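Side-chain contacts in SsfS6 (Streptomyces sp. SF2575, PDB 4FZR), which belongs to the erythromycin biosynthesis protein CIII-like family and has a GT-B fold of two domains, each built round a parallel beta-sheet: residues L138-A141 with P146-E149; F28-V33 with G55-G60; P322-P327 with A363-D368; S251-L256 with V267-S272. All blocks are in the same frame, centred on the assembly; numbering follows the deposited sequence.

Contact 1: residues L138-A141 with P146-E149; sequences LVAA and PWIE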
loop_
_atom_site.group_PDB
_atom_site.type_symbol
_atom_site.label_atom_id
_atom_site.label_comp_id
_atom_site.label_asym_id
_atom_site.label_seq_id
_atom_site.Cartn_x
_atom_site.Cartn_y
_atom_site.Cartn_z
ATOM N N LEU A 138 8.026 8.953 -23.048
ATOM C CA LEU A 138 7.829 8.484 -24.415
ATOM C C LEU A 138 6.378 8.077 -24.652
ATOM O O LEU A 138 5.746 8.538 -25.600
ATOM C CB LEU A 138 8.751 7.305 -24.725
ATOM C CG LEU A 138 8.603 6.753 -26.146
ATOM C CD1 LEU A 138 8.832 7.856 -27.171
ATOM C CD2 LEU A 138 9.555 5.590 -26.384
ATOM N N VAL A 139 5.854 7.212 -23.790
ATOM C CA VAL A 139 4.470 6.765 -23.919
ATOM C C VAL A 139 3.524 7.959 -23.868
ATOM O O VAL A 139 2.597 8.064 -24.670
ATOM C CB VAL A 139 4.077 5.769 -22.810
ATOM C CG1 VAL A 139 2.605 5.387 -22.938
ATOM C CG2 VAL A 139 4.948 4.528 -22.876
ATOM N N ALA A 140 3.767 8.854 -22.916
ATOM C CA ALA A 140 2.978 10.073 -22.777
ATOM C C ALA A 140 2.992 10.884 -24.071
ATOM O O ALA A 140 1.941 11.250 -24.600
ATOM C CB ALA A 140 3.508 10.912 -21.622
ATOM N N ALA A 141 4.190 11.159 -24.576
ATOM C CA ALA A 141 4.357 11.932 -25.800
ATOM C C ALA A 141 3.677 11.234 -26.972
ATOM O O ALA A 141 3.193 11.884 -27.902
ATOM C CB ALA A 141 5.839 12.138 -26.094
ATOM N N PRO A 146 -0.398 14.329 -20.549
ATOM C CA PRO A 146 0.590 14.892 -19.618
ATOM C C PRO A 146 1.307 13.815 -18.807
ATOM O O PRO A 146 0.782 12.715 -18.662
ATOM C CB PRO A 146 -0.259 15.780 -18.697
ATOM C CG PRO A 146 -1.650 15.261 -18.828
ATOM C CD PRO A 146 -1.774 14.735 -20.215
ATOM N N TRP A 147 2.493 14.121 -18.291
ATOM C CA TRP A 147 3.196 13.179 -17.428
ATOM C C TRP A 147 3.843 13.897 -16.250
ATOM O O TRP A 147 4.107 15.095 -16.309
ATOM C CB TRP A 147 4.237 12.371 -18.216
ATOM C CG TRP A 147 5.368 13.179 -18.759
ATOM C CD1 TRP A 147 5.336 14.017 -19.835
ATOM C CD2 TRP A 147 6.713 13.213 -18.263
ATOM N NE1 TRP A 147 6.574 14.577 -20.036
ATOM C CE2 TRP A 147 7.437 14.100 -19.084
ATOM C CE3 TRP A 147 7.371 12.583 -17.203
ATOM C CZ2 TRP A 147 8.788 14.373 -18.877
ATOM C CZ3 TRP A 147 8.712 12.856 -16.997
ATOM C CH2 TRP A 147 9.407 13.742 -17.832
ATOM N N ILE A 148 4.082 13.154 -15.177
ATOM C CA ILE A 148 4.668 13.713 -13.971
ATOM C C ILE A 148 6.002 13.040 -13.691
ATOM O O ILE A 148 6.145 11.827 -13.847
ATOM C CB ILE A 148 3.725 13.544 -12.770
ATOM C CG1 ILE A 148 2.508 14.451 -12.941
ATOM C CG2 ILE A 148 4.442 13.879 -11.471
ATOM C CD1 ILE A 148 1.222 13.813 -12.514
ATOM N N GLU A 149 6.972 13.846 -13.281
ATOM C CA GLU A 149 8.328 13.377 -13.053
ATOM C C GLU A 149 8.650 13.460 -11.569
ATOM O O GLU A 149 8.588 14.536 -10.978
ATOM C CB GLU A 149 9.304 14.249 -13.849
ATOM C CG GLU A 149 10.773 13.879 -13.697
ATOM C CD GLU A 149 11.696 14.877 -14.382
ATOM O OE1 GLU A 149 11.653 16.074 -14.025
ATOM O OE2 GLU A 149 12.463 14.470 -15.280
#
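W147 sets its indole CG between its own backbone N and carbonyl carbon (chi1 66°), and chi2 of -75° then turns the ring so that its five-membered part comes up to A140. The methyl of A140 points at the strand. Its CB lies 3.8 Å from W147 CB. It also reaches the start of the ring, with A140 CB 4.0 Å from W147 CD1. The approach to the indole is oblique. A140 CB also sits 4.4 Å from P146 O, a looser touch on the backbone just before the strand. The small methyl is consistent with the close backbones; the CA atoms of A140 and W147 are 6.2 Å apart. No hydrogen bond links 138-141 to 146-149. The indole N-H is satisfied elsewhere: W147 NE1 is hydrogen-bonded to P181 O, which helps fix the rotation of the ring. V127 and T129 of the neighbouring strand and P183 also touch W147. On the helix, L138 and V139 pack on helix 93-122, so helix 135-143 has neighbours besides the strand. The contact joins the last two elements of a beta-alpha-beta unit, made of strand 126-130, helix 135-143 and strand 147-150. Such a crossover between parallel neighbours is the basic unit of a Rossmann-like domain, here the N-terminal half of the GT-B fold.

Contact 2: residues F28-V33 with G55-G60; sequences FVMPLV and GPTVTG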
loop_
_atom_site.group_PDB
_atom_site.type_symbol
_atom_site.label_atom_id
_atom_site.label_comp_id
_atom_site.label_asym_id
_atom_site.label_seq_id
_atom_site.Cartn_x
_atom_site.Cartn_y
_atom_site.Cartn_z
ATOM N N PHE A 28 14.267 1.525 -7.714
ATOM C CA PHE A 28 13.661 2.456 -8.657
ATOM C C PHE A 28 12.137 2.328 -8.673
ATOM O O PHE A 28 11.444 3.145 -9.276
ATOM C CB PHE A 28 14.224 2.218 -10.061
ATOM C CG PHE A 28 15.712 2.425 -10.163
ATOM C CD1 PHE A 28 16.366 3.329 -9.336
ATOM C CD2 PHE A 28 16.458 1.711 -11.085
ATOM C CE1 PHE A 28 17.737 3.515 -9.434
ATOM C CE2 PHE A 28 17.825 1.892 -11.185
ATOM C CZ PHE A 28 18.466 2.795 -10.360
ATOM N N VAL A 29 11.617 1.304 -8.004
ATOM C CA VAL A 29 10.180 1.070 -7.977
ATOM C C VAL A 29 9.574 1.523 -6.651
ATOM O O VAL A 29 8.598 2.270 -6.624
ATOM C CB VAL A 29 9.859 -0.418 -8.205
ATOM C CG1 VAL A 29 8.371 -0.674 -8.038
ATOM C CG2 VAL A 29 10.318 -0.846 -9.588
HETATM N N MSE A 30 10.180 1.085 -5.555
HETATM C CA MSE A 30 9.645 1.332 -4.220
HETATM C C MSE A 30 9.426 2.810 -3.889
HETATM O O MSE A 30 8.466 3.150 -3.198
HETATM C CB MSE A 30 10.561 0.698 -3.167
HETATM C CG MSE A 30 10.492 -0.826 -3.127
HETATM SE SE MSE A 30 11.644 -1.603 -1.748
HETATM C CE MSE A 30 13.331 -0.746 -2.230
ATOM N N PRO A 31 10.320 3.693 -4.357
ATOM C CA PRO A 31 10.147 5.108 -4.003
ATOM C C PRO A 31 8.920 5.761 -4.647
ATOM O O PRO A 31 8.538 6.857 -4.234
ATOM C CB PRO A 31 11.437 5.763 -4.517
ATOM C CG PRO A 31 12.410 4.639 -4.680
ATOM C CD PRO A 31 11.583 3.459 -5.076
ATOM N N LEU A 32 8.318 5.105 -5.636
ATOM C CA LEU A 32 7.111 5.629 -6.275
ATOM C C LEU A 32 5.846 5.145 -5.575
ATOM O O LEU A 32 4.745 5.591 -5.888
ATOM C CB LEU A 32 7.059 5.217 -7.747
ATOM C CG LEU A 32 8.096 5.858 -8.670
ATOM C CD1 LEU A 32 8.039 5.210 -10.041
ATOM C CD2 LEU A 32 7.883 7.366 -8.783
ATOM N N VAL A 33 6.010 4.235 -4.622
ATOM C CA VAL A 33 4.871 3.615 -3.959
ATOM C C VAL A 33 4.020 4.608 -3.159
ATOM O O VAL A 33 2.795 4.577 -3.245
ATOM C CB VAL A 33 5.327 2.446 -3.051
ATOM C CG1 VAL A 33 4.222 2.046 -2.092
ATOM C CG2 VAL A 33 5.767 1.257 -3.897
ATOM N N GLY A 55 7.143 -7.508 -10.370
ATOM C CA GLY A 55 5.776 -7.857 -10.019
ATOM C C GLY A 55 5.523 -7.986 -8.528
ATOM O O GLY A 55 4.640 -7.320 -7.991
ATOM N N PRO A 56 6.290 -8.855 -7.852
ATOM C CA PRO A 56 6.131 -9.099 -6.412
ATOM C C PRO A 56 6.363 -7.856 -5.550
ATOM O O PRO A 56 5.731 -7.708 -4.503
ATOM C CB PRO A 56 7.204 -10.153 -6.113
ATOM C CG PRO A 56 7.465 -10.815 -7.412
ATOM C CD PRO A 56 7.288 -9.754 -8.455
ATOM N N THR A 57 7.269 -6.983 -5.980
ATOM C CA THR A 57 7.546 -5.749 -5.252
ATOM C C THR A 57 6.344 -4.812 -5.341
ATOM O O THR A 57 5.957 -4.185 -4.357
ATOM C CB THR A 57 8.795 -5.024 -5.807
ATOM O OG1 THR A 57 9.954 -5.850 -5.631
ATOM C CG2 THR A 57 9.019 -3.693 -5.094
ATOM N N VAL A 58 5.753 -4.731 -6.528
ATOM C CA VAL A 58 4.619 -3.848 -6.763
ATOM C C VAL A 58 3.383 -4.337 -6.012
ATOM O O VAL A 58 2.720 -3.560 -5.327
ATOM C CB VAL A 58 4.311 -3.730 -8.269
ATOM C CG1 VAL A 58 3.003 -2.971 -8.499
ATOM C CG2 VAL A 58 5.488 -3.065 -8.998
ATOM N N THR A 59 3.082 -5.627 -6.124
ATOM C CA THR A 59 1.903 -6.174 -5.468
ATOM C C THR A 59 2.128 -6.272 -3.965
ATOM O O THR A 59 1.186 -6.185 -3.179
ATOM C CB THR A 59 1.528 -7.552 -6.034
ATOM O OG1 THR A 59 2.503 -8.529 -5.647
ATOM C CG2 THR A 59 1.457 -7.477 -7.537
ATOM N N GLY A 60 3.385 -6.440 -3.572
ATOM C CA GLY A 60 3.738 -6.489 -2.165
ATOM C C GLY A 60 3.569 -5.141 -1.480
ATOM O O GLY A 60 3.516 -5.058 -0.254
#
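V29 and M30 lie on a loosely helical turn that faces T57 and V58 of a regular helix. Both segments follow neighbouring strands, 17-21 and 45-51, of the parallel sheet in the N-terminal Rossmann-like domain. The contact therefore packs together the connections that leave two adjacent strands. The CA atoms of V29 and V58 are 7.5 Å apart, and so are those of M30 and T57. In 28-33 the helical bonding is irregular: L32 N bonds V29 O, and V33 N bonds M30 O, each three residues back. In 55-60 the i to i+4 pattern is present, with T59 N bonded to G55 O. No hydrogen bond crosses the contact; methyl and methylene groups do the touching. V29 has CG1 anti to its backbone N (chi1 174°), and V29 CG1 lies 3.9 Å from V58 CG2. The two valines cross at about a right angle. V58 also rests on F65 of strand 65-67, and V29 on M54. The second subunit, another copy of the protein, lies close by: its W37 packs on V33 and its D215 on T59. M30 is selenomethionine in the model. Its side chain crosses that of T57 at about a right angle. The selenium end is not what touches T57; M30 CG does, 3.8 Å from T57 CG2.

Contact 3: residues P322-P327 with A363-D368; sequences PQVSVP and ARIRDD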
loop_
_atom_site.group_PDB
_atom_site.type_symbol
_atom_site.label_atom_id
_atom_site.label_comp_id
_atom_site.label_asym_id
_atom_site.label_seq_id
_atom_site.Cartn_x
_atom_site.Cartn_y
_atom_site.Cartn_z
ATOM N N PRO A 322 22.284 9.837 11.632
ATOM C CA PRO A 322 23.563 10.015 10.926
ATOM C C PRO A 322 24.000 8.751 10.186
ATOM O O PRO A 322 23.758 7.642 10.665
ATOM C CB PRO A 322 24.552 10.368 12.048
ATOM C CG PRO A 322 23.892 9.933 13.311
ATOM C CD PRO A 322 22.419 10.068 13.081
ATOM N N GLN A 323 24.636 8.927 9.031
ATOM C CA GLN A 323 24.935 7.807 8.150
ATOM C C GLN A 323 26.416 7.698 7.825
ATOM O O GLN A 323 27.102 8.707 7.652
ATOM C CB GLN A 323 24.175 7.956 6.828
ATOM C CG GLN A 323 22.941 8.841 6.895
ATOM C CD GLN A 323 22.264 8.994 5.546
ATOM O OE1 GLN A 323 22.483 8.195 4.635
ATOM N NE2 GLN A 323 21.445 10.029 5.408
ATOM N N VAL A 324 26.900 6.464 7.736
ATOM C CA VAL A 324 28.185 6.206 7.111
ATOM C C VAL A 324 27.895 5.565 5.762
ATOM O O VAL A 324 27.419 4.431 5.685
ATOM C CB VAL A 324 29.086 5.286 7.953
ATOM C CG1 VAL A 324 30.427 5.091 7.252
ATOM C CG2 VAL A 324 29.279 5.858 9.360
ATOM N N SER A 325 28.161 6.313 4.699
ATOM C CA SER A 325 27.902 5.842 3.350
ATOM C C SER A 325 29.181 5.351 2.683
ATOM O O SER A 325 30.169 6.085 2.608
ATOM C CB SER A 325 27.280 6.968 2.522
ATOM O OG SER A 325 27.115 6.584 1.169
ATOM N N VAL A 326 29.160 4.107 2.209
ATOM C CA VAL A 326 30.261 3.572 1.411
ATOM C C VAL A 326 29.761 3.320 -0.013
ATOM O O VAL A 326 29.455 2.187 -0.389
ATOM C CB VAL A 326 30.877 2.295 2.039
ATOM C CG1 VAL A 326 29.823 1.212 2.281
ATOM C CG2 VAL A 326 32.023 1.773 1.177
ATOM N N PRO A 327 29.682 4.393 -0.816
ATOM C CA PRO A 327 29.032 4.369 -2.131
ATOM C C PRO A 327 29.672 3.385 -3.106
ATOM O O PRO A 327 30.878 3.144 -3.044
ATOM C CB PRO A 327 29.200 5.811 -2.633
ATOM C CG PRO A 327 29.505 6.618 -1.415
ATOM C CD PRO A 327 30.278 5.709 -0.531
ATOM N N ALA A 363 33.218 5.704 14.659
ATOM C CA ALA A 363 33.745 6.212 15.924
ATOM C C ALA A 363 33.691 7.735 15.938
ATOM O O ALA A 363 33.399 8.351 16.963
ATOM C CB ALA A 363 35.172 5.735 16.126
ATOM N N ARG A 364 33.975 8.330 14.785
ATOM C CA ARG A 364 33.930 9.776 14.618
ATOM C C ARG A 364 32.522 10.295 14.902
ATOM O O ARG A 364 32.342 11.280 15.618
ATOM C CB ARG A 364 34.348 10.131 13.191
ATOM C CG ARG A 364 34.813 11.561 12.986
ATOM C CD ARG A 364 35.411 11.717 11.596
ATOM N NE ARG A 364 35.607 13.113 11.214
ATOM C CZ ARG A 364 35.848 13.519 9.970
ATOM N NH1 ARG A 364 35.914 12.636 8.980
ATOM N NH2 ARG A 364 36.015 14.808 9.709
ATOM N N ILE A 365 31.525 9.615 14.341
ATOM C CA ILE A 365 30.125 9.978 14.538
ATOM C C ILE A 365 29.678 9.647 15.955
ATOM O O ILE A 365 28.893 10.376 16.559
ATOM C CB ILE A 365 29.222 9.228 13.545
ATOM C CG1 ILE A 365 29.380 9.828 12.150
ATOM C CG2 ILE A 365 27.760 9.293 13.981
ATOM C CD1 ILE A 365 29.065 8.874 11.042
ATOM N N ARG A 366 30.191 8.537 16.474
ATOM C CA ARG A 366 29.853 8.073 17.816
ATOM C C ARG A 366 30.293 9.074 18.885
ATOM O O ARG A 366 29.754 9.086 19.991
ATOM C CB ARG A 366 30.516 6.717 18.074
ATOM C CG ARG A 366 30.163 6.045 19.400
ATOM C CD ARG A 366 31.290 5.111 19.827
ATOM N NE ARG A 366 32.530 5.856 20.059
ATOM C CZ ARG A 366 33.759 5.360 19.921
ATOM N NH1 ARG A 366 33.948 4.101 19.544
ATOM N NH2 ARG A 366 34.810 6.133 20.151
ATOM N N ASP A 367 31.274 9.911 18.556
ATOM C CA ASP A 367 31.826 10.854 19.524
ATOM C C ASP A 367 31.426 12.298 19.221
ATOM O O ASP A 367 31.260 13.107 20.133
ATOM C CB ASP A 367 33.354 10.733 19.576
ATOM C CG ASP A 367 33.815 9.404 20.147
ATOM O OD1 ASP A 367 33.091 8.831 20.989
ATOM O OD2 ASP A 367 34.904 8.931 19.756
ATOM N N ASP A 368 31.272 12.615 17.939
ATOM C CA ASP A 368 30.931 13.971 17.524
ATOM C C ASP A 368 29.414 14.115 17.364
ATOM O O ASP A 368 28.810 13.521 16.468
ATOM C CB ASP A 368 31.651 14.319 16.219
ATOM C CG ASP A 368 31.520 15.784 15.849
ATOM O OD1 ASP A 368 30.617 16.460 16.387
ATOM O OD2 ASP A 368 32.320 16.260 15.017
#
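The apolar part of this contact centres on I365: one branch meets P322, just before the strand, and the other reaches V324 within it. I365 CG2 lies anti to the backbone N (chi1 of the residue -74°). It is 3.9 Å from P322 CB and 4.0 Å from P322 CG. The other branch ends in I365 CD1, which presses on V324 CG2 at 3.5 Å, a tight fit. I365 CD1 also lies 3.9 Å from the backbone O of Q323. Each of P322 and V324 crosses the I365 side chain obliquely. In the next helix, Y371 touches I365 and V372 touches P322. Polar interactions lie off the interface. Q323 points away from the helix, and its OE1 is hydrogen-bonded to H306 NE2. Within the helix R366 grips D367 side-on. R366 NE bonds D367 OD1 at 3.2 Å; OD1 lies in the guanidinium plane but is met from above the carboxylate plane. R366 NH2 forms a salt bridge with D367 OD2 at 2.8 Å, met on its syn side. D368 leaves the helix, and its side chain caps a backbone N just beyond it, in the turn that leads to helix 370-382. Strand 323-325 runs between strands 303-306 and 345-347, so the contact lays helix 358-367 against an inner strand. This is the helix-on-parallel-sheet layering of a Rossmann-like domain, here the C-terminal half of the GT-B fold.

Contact 4: residues S251-L256 with V267-S272; sequences SLLQAL and VVVAVS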
loop_
_atom_site.group_PDB
_atom_site.type_symbol
_atom_site.label_atom_id
_atom_site.label_comp_id
_atom_site.label_asym_id
_atom_site.label_seq_id
_atom_site.Cartn_x
_atom_site.Cartn_y
_atom_site.Cartn_z
ATOM N N SER A 251 34.764 -11.484 3.874
ATOM C CA SER A 251 33.467 -11.119 4.434
ATOM C C SER A 251 32.873 -9.773 3.982
ATOM O O SER A 251 31.929 -9.733 3.190
ATOM C CB SER A 251 33.589 -11.144 5.958
ATOM O OG SER A 251 34.923 -10.896 6.365
ATOM N N LEU A 252 33.434 -8.684 4.498
ATOM C CA LEU A 252 32.848 -7.340 4.405
ATOM C C LEU A 252 31.591 -7.182 5.268
ATOM O O LEU A 252 31.624 -6.475 6.274
ATOM C CB LEU A 252 32.553 -6.920 2.960
ATOM C CG LEU A 252 32.339 -5.404 2.839
ATOM C CD1 LEU A 252 33.610 -4.645 3.215
ATOM C CD2 LEU A 252 31.884 -4.999 1.447
ATOM N N LEU A 253 30.486 -7.819 4.888
ATOM C CA LEU A 253 29.288 -7.757 5.721
ATOM C C LEU A 253 29.551 -8.484 7.034
ATOM O O LEU A 253 29.200 -7.990 8.107
ATOM C CB LEU A 253 28.064 -8.365 5.029
ATOM C CG LEU A 253 26.777 -8.224 5.859
ATOM C CD1 LEU A 253 26.292 -6.778 5.859
ATOM C CD2 LEU A 253 25.672 -9.163 5.392
ATOM N N GLN A 254 30.167 -9.658 6.943
ATOM C CA GLN A 254 30.492 -10.439 8.128
ATOM C C GLN A 254 31.655 -9.803 8.886
ATOM O O GLN A 254 31.793 -9.988 10.091
ATOM C CB GLN A 254 30.868 -11.868 7.747
ATOM C CG GLN A 254 29.857 -12.595 6.890
ATOM C CD GLN A 254 30.413 -13.897 6.353
ATOM O OE1 GLN A 254 31.220 -13.904 5.421
ATOM N NE2 GLN A 254 29.995 -15.009 6.947
ATOM N N ALA A 255 32.486 -9.048 8.173
ATOM C CA ALA A 255 33.677 -8.443 8.764
ATOM C C ALA A 255 33.285 -7.224 9.585
ATOM O O ALA A 255 33.652 -7.106 10.756
ATOM C CB ALA A 255 34.672 -8.052 7.681
ATOM N N LEU A 256 32.536 -6.319 8.961
ATOM C CA LEU A 256 32.013 -5.144 9.646
ATOM C C LEU A 256 31.129 -5.578 10.809
ATOM O O LEU A 256 31.001 -4.866 11.801
ATOM C CB LEU A 256 31.207 -4.279 8.673
ATOM C CG LEU A 256 31.973 -3.649 7.507
ATOM C CD1 LEU A 256 31.000 -3.132 6.455
ATOM C CD2 LEU A 256 32.878 -2.530 7.995
ATOM N N VAL A 267 25.056 -4.082 17.226
ATOM C CA VAL A 267 24.805 -4.079 15.788
ATOM C C VAL A 267 23.610 -4.930 15.374
ATOM O O VAL A 267 23.487 -6.083 15.779
ATOM C CB VAL A 267 26.047 -4.577 15.016
ATOM C CG1 VAL A 267 25.719 -4.803 13.544
ATOM C CG2 VAL A 267 27.191 -3.587 15.167
ATOM N N VAL A 268 22.732 -4.352 14.563
ATOM C CA VAL A 268 21.697 -5.127 13.889
ATOM C C VAL A 268 21.979 -5.072 12.392
ATOM O O VAL A 268 22.382 -4.034 11.867
ATOM C CB VAL A 268 20.274 -4.601 14.190
ATOM C CG1 VAL A 268 20.005 -4.615 15.690
ATOM C CG2 VAL A 268 20.082 -3.206 13.626
ATOM N N VAL A 269 21.789 -6.194 11.709
ATOM C CA VAL A 269 22.111 -6.273 10.292
ATOM C C VAL A 269 20.855 -6.554 9.471
ATOM O O VAL A 269 20.389 -7.691 9.398
ATOM C CB VAL A 269 23.167 -7.362 10.026
ATOM C CG1 VAL A 269 23.616 -7.318 8.576
ATOM C CG2 VAL A 269 24.360 -7.191 10.971
ATOM N N ALA A 270 20.313 -5.506 8.857
ATOM C CA ALA A 270 19.088 -5.622 8.076
ATOM C C ALA A 270 19.392 -6.003 6.632
ATOM O O ALA A 270 19.581 -5.137 5.779
ATOM C CB ALA A 270 18.305 -4.318 8.127
ATOM N N VAL A 271 19.435 -7.305 6.367
ATOM C CA VAL A 271 19.664 -7.809 5.021
ATOM C C VAL A 271 18.807 -9.044 4.768
ATOM O O VAL A 271 18.060 -9.481 5.642
ATOM C CB VAL A 271 21.144 -8.173 4.797
ATOM C CG1 VAL A 271 22.011 -6.924 4.852
ATOM C CG2 VAL A 271 21.607 -9.201 5.821
ATOM N N SER A 272 18.910 -9.599 3.564
ATOM C CA SER A 272 18.174 -10.809 3.217
ATOM C C SER A 272 18.991 -12.062 3.536
ATOM O O SER A 272 18.507 -12.983 4.198
ATOM C CB SER A 272 17.803 -10.793 1.733
ATOM O OG SER A 272 18.943 -10.553 0.928
#
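L253 reaches from the first turn of its helix and spreads both methyl branches over V269 and V271. Its CB points toward the strand, and CG anti to the backbone N (chi1 -176°) extends the branches toward the valines. One branch serves each valine: L253 CD1 is 3.9 Å from V269 CG1, and L253 CD2 is 4.1 Å from V271 CG2. The second of these meetings is tip to tip. V269 and V271 both point their CB toward the helix, two residues apart, so the leucine fork spans the pair. L232 also touches L253. The CA atoms of L253 and V269 are 8.6 Å apart, so the side chains bridge the gap. L253 opens the helix right after the N-cap residue L252. Strand 266-269 belongs to the parallel sheet of the C-terminal Rossmann-like domain, where V267 bonds strand 286-289 and V268 bonds L230 of strand 229-231. The segments lie close in sequence to two unmodelled parts of the chain, 234-249 and 274-281. No hydrogen bond or salt bridge crosses the contact. It rests on methyl-to-methyl packing alone, which depends on shape and on partial shielding from water, since L253 and V271 are partly exposed, and sets no bond direction.

Overall arrangement
Along the chain the order is contact 2, contact 1, contact 4, contact 3. All four are in series; none nests in or crosses another. Contact 2 closes a loop holding most of helix 33-41 and strand 45-51, and ties connections leaving strands 17-21 and 45-51. Contact 1 closes a short turn and ties helix 135-143 to strand 147-150. Both lie in the N-terminal half, with centres about 20 Å apart. Contact 4 closes a loop of ten residues, with the end of helix 253-259 and the start of strand 266-269. Contact 3 closes a longer loop with helix 333-341, strand 345-347 and most of helix 358-367. These two reach the same C-terminal sheet, centres about 16 Å apart.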